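Local coordinates for phosphoacetylglucosamine mutase (PDB 5O9X), which catalyses the interconversion of N-acetylglucosamine 6-phosphate and N-acetylglucosamine 1-phosphate, probably by way of a bisphosphorylated sugar intermediate, at residues A[46-51]-A[97-102]; A[212-217]-A[223-228]; A[315-320]-A[385-390]. The protein carries 1 engineered substitution. All coordinates share one frame; numbering follows the deposited sequence.

Contact 1: residues A[46-51]-A[97-102]; sequences VGLLAT and TKLANA
One methyl group of Leu99 does nearly all the touching here. Its CD1 lies 3.7 Å from the backbone N of Leu49, close against the main chain of the facing helix, and 3.9 Å from CB of the same residue. The same methyl also meets the terminal branch of Leu49, with CD1 to CD1 at 4.0 Å, and the two side chains cross at a slant rather than end on. On the neighbouring position Leu48 adds its CB, 4.2 Å from Leu99 CD1, so the methyl is lodged between two consecutive residues of one helical turn.

Leu99 points its CG away from its own carbonyl carbon (chi1 -75°), while Leu49 swings CG opposite its backbone N (chi1 -168°), which leaves CB facing the methyl of Leu99 and sends the branch toward the earlier turns of helix 91-101. The segments belong to helices 40-56 and 91-101 of the alpha/beta/alpha domain I of the phosphohexomutase fold, and the nearest CA atoms, those of Leu49 and Leu99, are 7.6 Å apart.

Further out, Leu49 also packs on Trp92, Tyr95 and Ala96, one to two turns back along helix 91-101, and Leu99 reaches Leu114 of helix 107-118. Behind helix 40-56, Val46 and Ala50 rest on Leu80 of strand 75-81, seating that helix on the sheet.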
loop_
_atom_site.group_PDB
_atom_site.type_symbol
_atom_site.label_atom_id
_atom_site.label_comp_id
_atom_site.label_asym_id
_atom_site.label_seq_id
_atom_site.Cartn_x
_atom_site.Cartn_y
_atom_site.Cartn_z
ATOM N N VAL A 46 -7.648 15.194 -12.670
ATOM C CA VAL A 46 -6.684 15.087 -11.571
ATOM C C VAL A 46 -5.564 16.166 -11.618
ATOM O O VAL A 46 -5.127 16.637 -10.560
ATOM C CB VAL A 46 -6.102 13.637 -11.475
ATOM C CG1 VAL A 46 -4.983 13.585 -10.447
ATOM C CG2 VAL A 46 -7.207 12.664 -11.034
ATOM N N GLY A 47 -5.128 16.543 -12.831
ATOM C CA GLY A 47 -4.102 17.606 -12.966
ATOM C C GLY A 47 -4.689 18.932 -12.402
ATOM O O GLY A 47 -4.047 19.664 -11.663
ATOM N N LEU A 48 -5.920 19.210 -12.769
ATOM C CA LEU A 48 -6.664 20.357 -12.174
ATOM C C LEU A 48 -6.745 20.326 -10.649
ATOM O O LEU A 48 -6.387 21.324 -9.988
ATOM C CB LEU A 48 -8.038 20.391 -12.832
ATOM C CG LEU A 48 -8.166 21.137 -14.169
ATOM C CD1 LEU A 48 -6.998 21.121 -15.130
ATOM C CD2 LEU A 48 -9.458 20.755 -14.858
ATOM N N LEU A 49 -7.151 19.185 -10.084
ATOM C CA LEU A 49 -7.211 19.003 -8.635
ATOM C C LEU A 49 -5.852 19.163 -7.926
ATOM O O LEU A 49 -5.784 19.831 -6.896
ATOM C CB LEU A 49 -7.823 17.662 -8.291
ATOM C CG LEU A 49 -8.134 17.658 -6.783
ATOM C CD1 LEU A 49 -9.340 18.520 -6.429
ATOM C CD2 LEU A 49 -8.350 16.269 -6.306
ATOM N N ALA A 50 -4.794 18.548 -8.486
ATOM C CA ALA A 50 -3.457 18.655 -7.928
ATOM C C ALA A 50 -3.046 20.133 -7.852
ATOM O O ALA A 50 -2.393 20.520 -6.892
ATOM C CB ALA A 50 -2.405 17.853 -8.765
ATOM N N THR A 51 -3.371 20.902 -8.871
ATOM C CA THR A 51 -3.027 22.365 -8.890
ATOM C C THR A 51 -3.749 23.073 -7.689
ATOM O O THR A 51 -3.119 23.770 -6.890
ATOM C CB THR A 51 -3.458 23.056 -10.203
ATOM O OG1 THR A 51 -2.749 22.518 -11.321
ATOM C CG2 THR A 51 -3.143 24.590 -10.157
ATOM N N THR A 97 -13.727 13.768 -7.551
ATOM C CA THR A 97 -14.801 13.047 -8.215
ATOM C C THR A 97 -15.733 14.031 -8.937
ATOM O O THR A 97 -16.283 13.718 -10.004
ATOM C CB THR A 97 -15.566 12.211 -7.169
ATOM O OG1 THR A 97 -14.660 11.325 -6.545
ATOM C CG2 THR A 97 -16.741 11.434 -7.735
ATOM N N LYS A 98 -15.846 15.258 -8.399
ATOM C CA LYS A 98 -16.690 16.263 -9.070
ATOM C C LYS A 98 -15.984 16.692 -10.359
ATOM O O LYS A 98 -16.608 16.776 -11.403
ATOM C CB LYS A 98 -16.899 17.433 -8.110
ATOM C CG LYS A 98 -17.772 18.564 -8.651
ATOM C CD LYS A 98 -17.493 19.859 -7.884
ATOM C CE LYS A 98 -18.180 19.903 -6.520
ATOM N NZ LYS A 98 -19.531 20.508 -6.670
ATOM N N LEU A 99 -14.674 16.953 -10.305
ATOM C CA LEU A 99 -13.986 17.324 -11.520
ATOM C C LEU A 99 -14.023 16.191 -12.551
ATOM O O LEU A 99 -14.231 16.434 -13.751
ATOM C CB LEU A 99 -12.532 17.763 -11.263
ATOM C CG LEU A 99 -12.298 19.133 -10.656
ATOM C CD1 LEU A 99 -10.900 19.210 -10.038
ATOM C CD2 LEU A 99 -12.494 20.212 -11.742
ATOM N N ALA A 100 -13.862 14.957 -12.078
ATOM C CA ALA A 100 -13.797 13.804 -13.009
ATOM C C ALA A 100 -15.149 13.525 -13.662
ATOM O O ALA A 100 -15.209 12.982 -14.771
ATOM C CB ALA A 100 -13.302 12.568 -12.283
ATOM N N ASN A 101 -16.242 13.873 -12.964
ATOM C CA ASN A 101 -17.586 13.660 -13.514
ATOM C C ASN A 101 -18.201 14.892 -14.239
ATOM O O ASN A 101 -19.273 14.783 -14.844
ATOM C CB ASN A 101 -18.525 13.062 -12.461
ATOM C CG ASN A 101 -18.112 11.641 -12.085
ATOM O OD1 ASN A 101 -17.720 11.378 -10.948
ATOM N ND2 ASN A 101 -18.140 10.737 -13.048
ATOM N N ALA A 102 -17.511 16.030 -14.192
ATOM C CA ALA A 102 -17.953 17.239 -14.908
ATOM C C ALA A 102 -17.966 16.997 -16.414
ATOM O O ALA A 102 -16.961 16.453 -16.960
ATOM C CB ALA A 102 -17.016 18.384 -14.620
#

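Contact 2: residues A[212-217]-A[223-228]; sequences LTVDCA and PKLREL
Leu225 faces Val214 and Cys216 inside a beta-alpha-beta unit, in which strand 212-215 leads into helix 221-231 and the chain then returns as strand 240-243. From the helix, a single methyl, CD2 of Leu225, serves both partners: it sits 3.9 Å from CG1 of Val214 and 4.0 Å from SG of Cys216. Val214 and Leu225 reach toward each other tip to tip, with CB of Val214 also just within touch of that methyl at 4.1 Å. Two residues on, just past the end of the strand, Cys216 brings in its sulfur, having turned SG away from its carbonyl carbon (chi1 -65°). For Leu225 it is the opposite placement, CG opposite the backbone N (chi1 173°), that extends the side chain from the helix toward the sheet.

This is domain II of the mutase, and strand 212-215 runs in its mixed sheet between strands 240-243 and 279-283, parallel to both. Those neighbours close in on the same two residues: Val214 touches Ile240 and Leu283, and Cys216 touches Ile242 and Leu283, so the two residues that receive Leu225 are themselves packed against both neighbouring strands.

Between Val214 and Cys216, Asp215 has its side chain turned from the helix. Its OD1 takes the N-H of Ala217 in an Asx turn, at 3.0 Å from that N and from above the carboxylate plane (47° out of it). Asn244 ND2 also binds OD1, while Ser282 OG and Gly258 N hold OD2, an arrangement that fixes the carboxylate where the strand ends.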
loop_
_atom_site.group_PDB
_atom_site.type_symbol
_atom_site.label_atom_id
_atom_site.label_comp_id
_atom_site.label_asym_id
_atom_site.label_seq_id
_atom_site.Cartn_x
_atom_site.Cartn_y
_atom_site.Cartn_z
ATOM N N LEU A 212 17.618 -14.687 -0.446
ATOM C CA LEU A 212 16.252 -14.229 -0.564
ATOM C C LEU A 212 15.929 -14.159 -2.083
ATOM O O LEU A 212 16.626 -13.463 -2.809
ATOM C CB LEU A 212 16.119 -12.842 0.167
ATOM C CG LEU A 212 14.714 -12.161 -0.121
ATOM C CD1 LEU A 212 13.561 -12.939 0.541
ATOM C CD2 LEU A 212 14.705 -10.766 0.443
ATOM N N THR A 213 14.915 -14.873 -2.547
ATOM C CA THR A 213 14.510 -14.849 -3.979
ATOM C C THR A 213 13.223 -13.980 -4.116
ATOM O O THR A 213 12.139 -14.377 -3.619
ATOM C CB THR A 213 14.298 -16.307 -4.536
ATOM O OG1 THR A 213 15.491 -17.061 -4.248
ATOM C CG2 THR A 213 14.018 -16.351 -6.113
ATOM N N VAL A 214 13.343 -12.860 -4.819
ATOM C CA VAL A 214 12.292 -11.833 -4.820
ATOM C C VAL A 214 11.689 -11.787 -6.226
ATOM O O VAL A 214 12.348 -11.445 -7.269
ATOM C CB VAL A 214 12.831 -10.390 -4.482
ATOM C CG1 VAL A 214 11.664 -9.403 -4.457
ATOM C CG2 VAL A 214 13.531 -10.357 -3.137
ATOM N N ASP A 215 10.442 -12.222 -6.281
ATOM C CA ASP A 215 9.584 -12.100 -7.491
ATOM C C ASP A 215 9.141 -10.675 -7.590
ATOM O O ASP A 215 8.405 -10.175 -6.721
ATOM C CB ASP A 215 8.407 -13.070 -7.321
ATOM C CG ASP A 215 7.168 -12.703 -8.119
ATOM O OD1 ASP A 215 7.310 -12.104 -9.216
ATOM O OD2 ASP A 215 6.034 -13.071 -7.621
ATOM N N CYS A 216 9.489 -10.010 -8.697
ATOM C CA CYS A 216 9.267 -8.558 -8.809
ATOM C C CYS A 216 8.108 -8.229 -9.776
ATOM O O CYS A 216 7.951 -7.046 -10.258
ATOM C CB CYS A 216 10.545 -7.789 -9.199
ATOM S SG CYS A 216 11.831 -7.890 -7.928
ATOM N N ALA A 217 7.263 -9.237 -9.970
ATOM C CA ALA A 217 5.959 -9.032 -10.633
ATOM C C ALA A 217 6.070 -8.506 -12.061
ATOM O O ALA A 217 5.067 -8.009 -12.666
ATOM C CB ALA A 217 5.031 -8.101 -9.739
ATOM N N PRO A 223 13.786 -3.539 -11.649
ATOM C CA PRO A 223 14.950 -2.672 -11.961
ATOM C C PRO A 223 15.370 -1.822 -10.754
ATOM O O PRO A 223 16.543 -1.577 -10.541
ATOM C CB PRO A 223 14.425 -1.746 -13.115
ATOM C CG PRO A 223 13.336 -2.622 -13.763
ATOM C CD PRO A 223 12.734 -3.527 -12.709
ATOM N N LYS A 224 14.396 -1.312 -9.972
ATOM C CA LYS A 224 14.719 -0.420 -8.862
ATOM C C LYS A 224 15.354 -1.230 -7.746
ATOM O O LYS A 224 16.277 -0.714 -7.067
ATOM C CB LYS A 224 13.505 0.308 -8.275
ATOM C CG LYS A 224 12.730 1.087 -9.310
ATOM C CD LYS A 224 13.600 2.052 -10.139
ATOM C CE LYS A 224 12.706 2.954 -11.031
ATOM N NZ LYS A 224 13.544 3.807 -11.869
ATOM N N LEU A 225 14.851 -2.449 -7.527
ATOM C CA LEU A 225 15.480 -3.232 -6.426
ATOM C C LEU A 225 16.935 -3.566 -6.846
ATOM O O LEU A 225 17.831 -3.544 -6.005
ATOM C CB LEU A 225 14.723 -4.554 -6.184
ATOM C CG LEU A 225 15.362 -5.554 -5.193
ATOM C CD1 LEU A 225 15.466 -4.847 -3.852
ATOM C CD2 LEU A 225 14.353 -6.687 -5.111
ATOM N N ARG A 226 17.159 -3.971 -8.124
ATOM C CA ARG A 226 18.530 -4.232 -8.629
ATOM C C ARG A 226 19.412 -3.006 -8.413
ATOM O O ARG A 226 20.568 -3.162 -8.063
ATOM C CB ARG A 226 18.472 -4.571 -10.137
ATOM C CG ARG A 226 19.858 -4.718 -10.857
ATOM C CD ARG A 226 19.680 -4.838 -12.416
ATOM N NE ARG A 226 18.925 -5.980 -12.419
ATOM C CZ ARG A 226 17.706 -6.226 -12.857
ATOM N NH1 ARG A 226 16.974 -5.510 -13.715
ATOM N NH2 ARG A 226 17.320 -7.394 -12.441
ATOM N N GLU A 227 18.876 -1.806 -8.664
ATOM C CA GLU A 227 19.617 -0.568 -8.431
ATOM C C GLU A 227 19.955 -0.336 -6.935
ATOM O O GLU A 227 21.094 -0.000 -6.608
ATOM C CB GLU A 227 18.851 0.650 -8.990
ATOM C CG GLU A 227 19.630 1.976 -9.156
ATOM C CD GLU A 227 20.905 1.927 -10.015
ATOM O OE1 GLU A 227 21.093 0.988 -10.854
ATOM O OE2 GLU A 227 21.773 2.836 -9.820
ATOM N N LEU A 228 18.950 -0.502 -6.059
ATOM C CA LEU A 228 19.122 -0.394 -4.628
ATOM C C LEU A 228 20.262 -1.320 -4.170
ATOM O O LEU A 228 21.046 -0.915 -3.326
ATOM C CB LEU A 228 17.797 -0.762 -3.868
ATOM C CG LEU A 228 18.060 -0.953 -2.335
ATOM C CD1 LEU A 228 18.461 0.379 -1.696
ATOM C CD2 LEU A 228 16.692 -1.478 -1.793
#

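Contact 3: residues A[315-320]-A[385-390]; sequences SFIGDL and GTITFS
Ile317 meets Ile387 and Phe389 through one terminal methyl, and the close packing is all at that end. Its CD1 lies 4.1 Å from CG2 and 4.2 Å from CD1 of Ile387, so the tip of one isoleucine falls against both branches of the other as they reach toward each other. The ring of Phe389 completes the cluster, offering CZ at 4.2 Å from the same methyl, which approaches it obliquely. Ile317 extends this far because its CG1 is opposite the carbonyl carbon (chi1 -63°) and the chain then continues nearly straight to CD1 (chi2 165°).

Away from these tips the two backbones stand well apart: the nearest CA atoms, those of Ile317 and Ile387, are 10.1 Å from each other. Helix 306-324 is partly exposed at Ser315 and Asp319, which turn from the strand, and there the chemistry becomes polar: Asp319 forms a salt bridge with Arg322, and Ser315 hydrogen-bonds to Lys442.

Within domain III the contact lays this helix against strand 385-389, the edge strand of a mixed four-stranded sheet, antiparallel to strand 375-379. Ile387 is closed in further by Val375 and Val377 of that neighbour and by Leu434 of helix 428-442, and Phe389 by Leu417. With only methyl groups and a ring carbon meeting between these two segments, the join probably rests on fit and on the exclusion of water.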
loop_
_atom_site.group_PDB
_atom_site.type_symbol
_atom_site.label_atom_id
_atom_site.label_comp_id
_atom_site.label_asym_id
_atom_site.label_seq_id
_atom_site.Cartn_x
_atom_site.Cartn_y
_atom_site.Cartn_z
ATOM N N SER A 315 6.518 -7.940 17.489
ATOM C CA SER A 315 7.295 -8.736 18.456
ATOM C C SER A 315 8.715 -8.122 18.592
ATOM O O SER A 315 9.200 -7.931 19.701
ATOM C CB SER A 315 7.396 -10.160 17.912
ATOM O OG SER A 315 8.462 -10.869 18.475
ATOM N N PHE A 316 9.407 -7.903 17.470
ATOM C CA PHE A 316 10.760 -7.359 17.504
ATOM C C PHE A 316 10.799 -6.001 18.228
ATOM O O PHE A 316 11.593 -5.784 19.128
ATOM C CB PHE A 316 11.294 -7.183 16.087
ATOM C CG PHE A 316 12.755 -6.832 16.045
ATOM C CD1 PHE A 316 13.692 -7.635 16.728
ATOM C CD2 PHE A 316 13.184 -5.712 15.356
ATOM C CE1 PHE A 316 15.056 -7.294 16.688
ATOM C CE2 PHE A 316 14.541 -5.396 15.264
ATOM C CZ PHE A 316 15.468 -6.210 15.928
ATOM N N ILE A 317 9.950 -5.073 17.842
ATOM C CA ILE A 317 9.933 -3.767 18.465
ATOM C C ILE A 317 9.670 -3.809 19.994
ATOM O O ILE A 317 10.281 -3.037 20.789
ATOM C CB ILE A 317 9.004 -2.744 17.729
ATOM C CG1 ILE A 317 9.540 -2.517 16.301
ATOM C CG2 ILE A 317 8.845 -1.418 18.553
ATOM C CD1 ILE A 317 8.525 -1.833 15.346
ATOM N N GLY A 318 8.736 -4.664 20.404
ATOM C CA GLY A 318 8.478 -4.891 21.802
ATOM C C GLY A 318 9.666 -5.423 22.546
ATOM O O GLY A 318 9.925 -4.942 23.660
ATOM N N ASP A 319 10.378 -6.406 21.982
ATOM C CA ASP A 319 11.592 -6.904 22.622
ATOM C C ASP A 319 12.681 -5.804 22.664
ATOM O O ASP A 319 13.393 -5.705 23.683
ATOM C CB ASP A 319 12.164 -8.134 21.889
ATOM C CG ASP A 319 11.254 -9.361 21.994
ATOM O OD1 ASP A 319 10.291 -9.422 22.836
ATOM O OD2 ASP A 319 11.589 -10.314 21.262
ATOM N N LEU A 320 12.842 -4.992 21.614
ATOM C CA LEU A 320 13.856 -3.938 21.663
ATOM C C LEU A 320 13.516 -2.856 22.699
ATOM O O LEU A 320 14.410 -2.430 23.420
ATOM C CB LEU A 320 14.030 -3.197 20.314
ATOM C CG LEU A 320 14.743 -3.971 19.216
ATOM C CD1 LEU A 320 14.752 -3.099 17.913
ATOM C CD2 LEU A 320 16.167 -4.464 19.610
ATOM N N GLY A 385 1.832 -2.176 4.040
ATOM C CA GLY A 385 1.803 -1.664 5.376
ATOM C C GLY A 385 3.167 -1.139 5.829
ATOM O O GLY A 385 4.120 -1.068 5.050
ATOM N N THR A 386 3.180 -0.664 7.071
ATOM C CA THR A 386 4.324 0.029 7.600
ATOM C C THR A 386 4.194 0.127 9.124
ATOM O O THR A 386 3.339 -0.530 9.751
ATOM C CB THR A 386 4.622 1.395 6.877
ATOM O OG1 THR A 386 5.961 1.752 7.213
ATOM C CG2 THR A 386 3.698 2.473 7.284
ATOM N N ILE A 387 5.048 0.945 9.718
ATOM C CA ILE A 387 4.986 1.163 11.166
ATOM C C ILE A 387 5.162 2.638 11.322
ATOM O O ILE A 387 6.072 3.234 10.749
ATOM C CB ILE A 387 6.081 0.424 11.950
ATOM C CG1 ILE A 387 5.933 -1.077 11.767
ATOM C CG2 ILE A 387 5.841 0.646 13.467
ATOM C CD1 ILE A 387 7.190 -1.759 11.373
ATOM N N THR A 388 4.265 3.225 12.074
ATOM C CA THR A 388 4.332 4.672 12.304
ATOM C C THR A 388 4.779 4.913 13.781
ATOM O O THR A 388 4.418 4.177 14.679
ATOM C CB THR A 388 2.996 5.317 11.901
ATOM O OG1 THR A 388 3.115 6.701 12.097
ATOM C CG2 THR A 388 1.913 4.845 12.769
ATOM N N PHE A 389 5.641 5.898 13.984
ATOM C CA PHE A 389 6.133 6.265 15.341
ATOM C C PHE A 389 5.640 7.666 15.601
ATOM O O PHE A 389 5.875 8.557 14.786
ATOM C CB PHE A 389 7.650 6.247 15.363
ATOM C CG PHE A 389 8.227 4.869 15.188
ATOM C CD1 PHE A 389 8.481 4.058 16.315
ATOM C CD2 PHE A 389 8.484 4.376 13.900
ATOM C CE1 PHE A 389 9.017 2.778 16.165
ATOM C CE2 PHE A 389 8.986 3.080 13.730
ATOM C CZ PHE A 389 9.265 2.300 14.868
ATOM N N SER A 390 4.914 7.821 16.677
ATOM C CA SER A 390 4.406 9.173 17.076
ATOM C C SER A 390 5.527 10.172 17.410
ATOM O O SER A 390 6.694 9.777 17.635
ATOM C CB SER A 390 3.523 9.078 18.293
ATOM O OG SER A 390 4.258 8.821 19.504
#

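How the contacts relate
Coming from the N terminus, the chain first closes a loop at contact 1, where 97-102 returns to 46-51 after two strands of the domain I sheet, 61-66 and 75-81, have been laid down. Contact 2 follows in domain II and closes a much shorter loop, only five residues separating strand from helix. Contact 3 closes the longest, with three strands of the domain III sheet lying between its segments. The loops come in series: none contains or crosses another. Contact 1 joins two helices, whereas contacts 2 and 3 each pack a helix on a strand. Contacts 2 and 3 have centres 25 Å apart, and contact 1 lies 35 Å from contact 2, centre to centre.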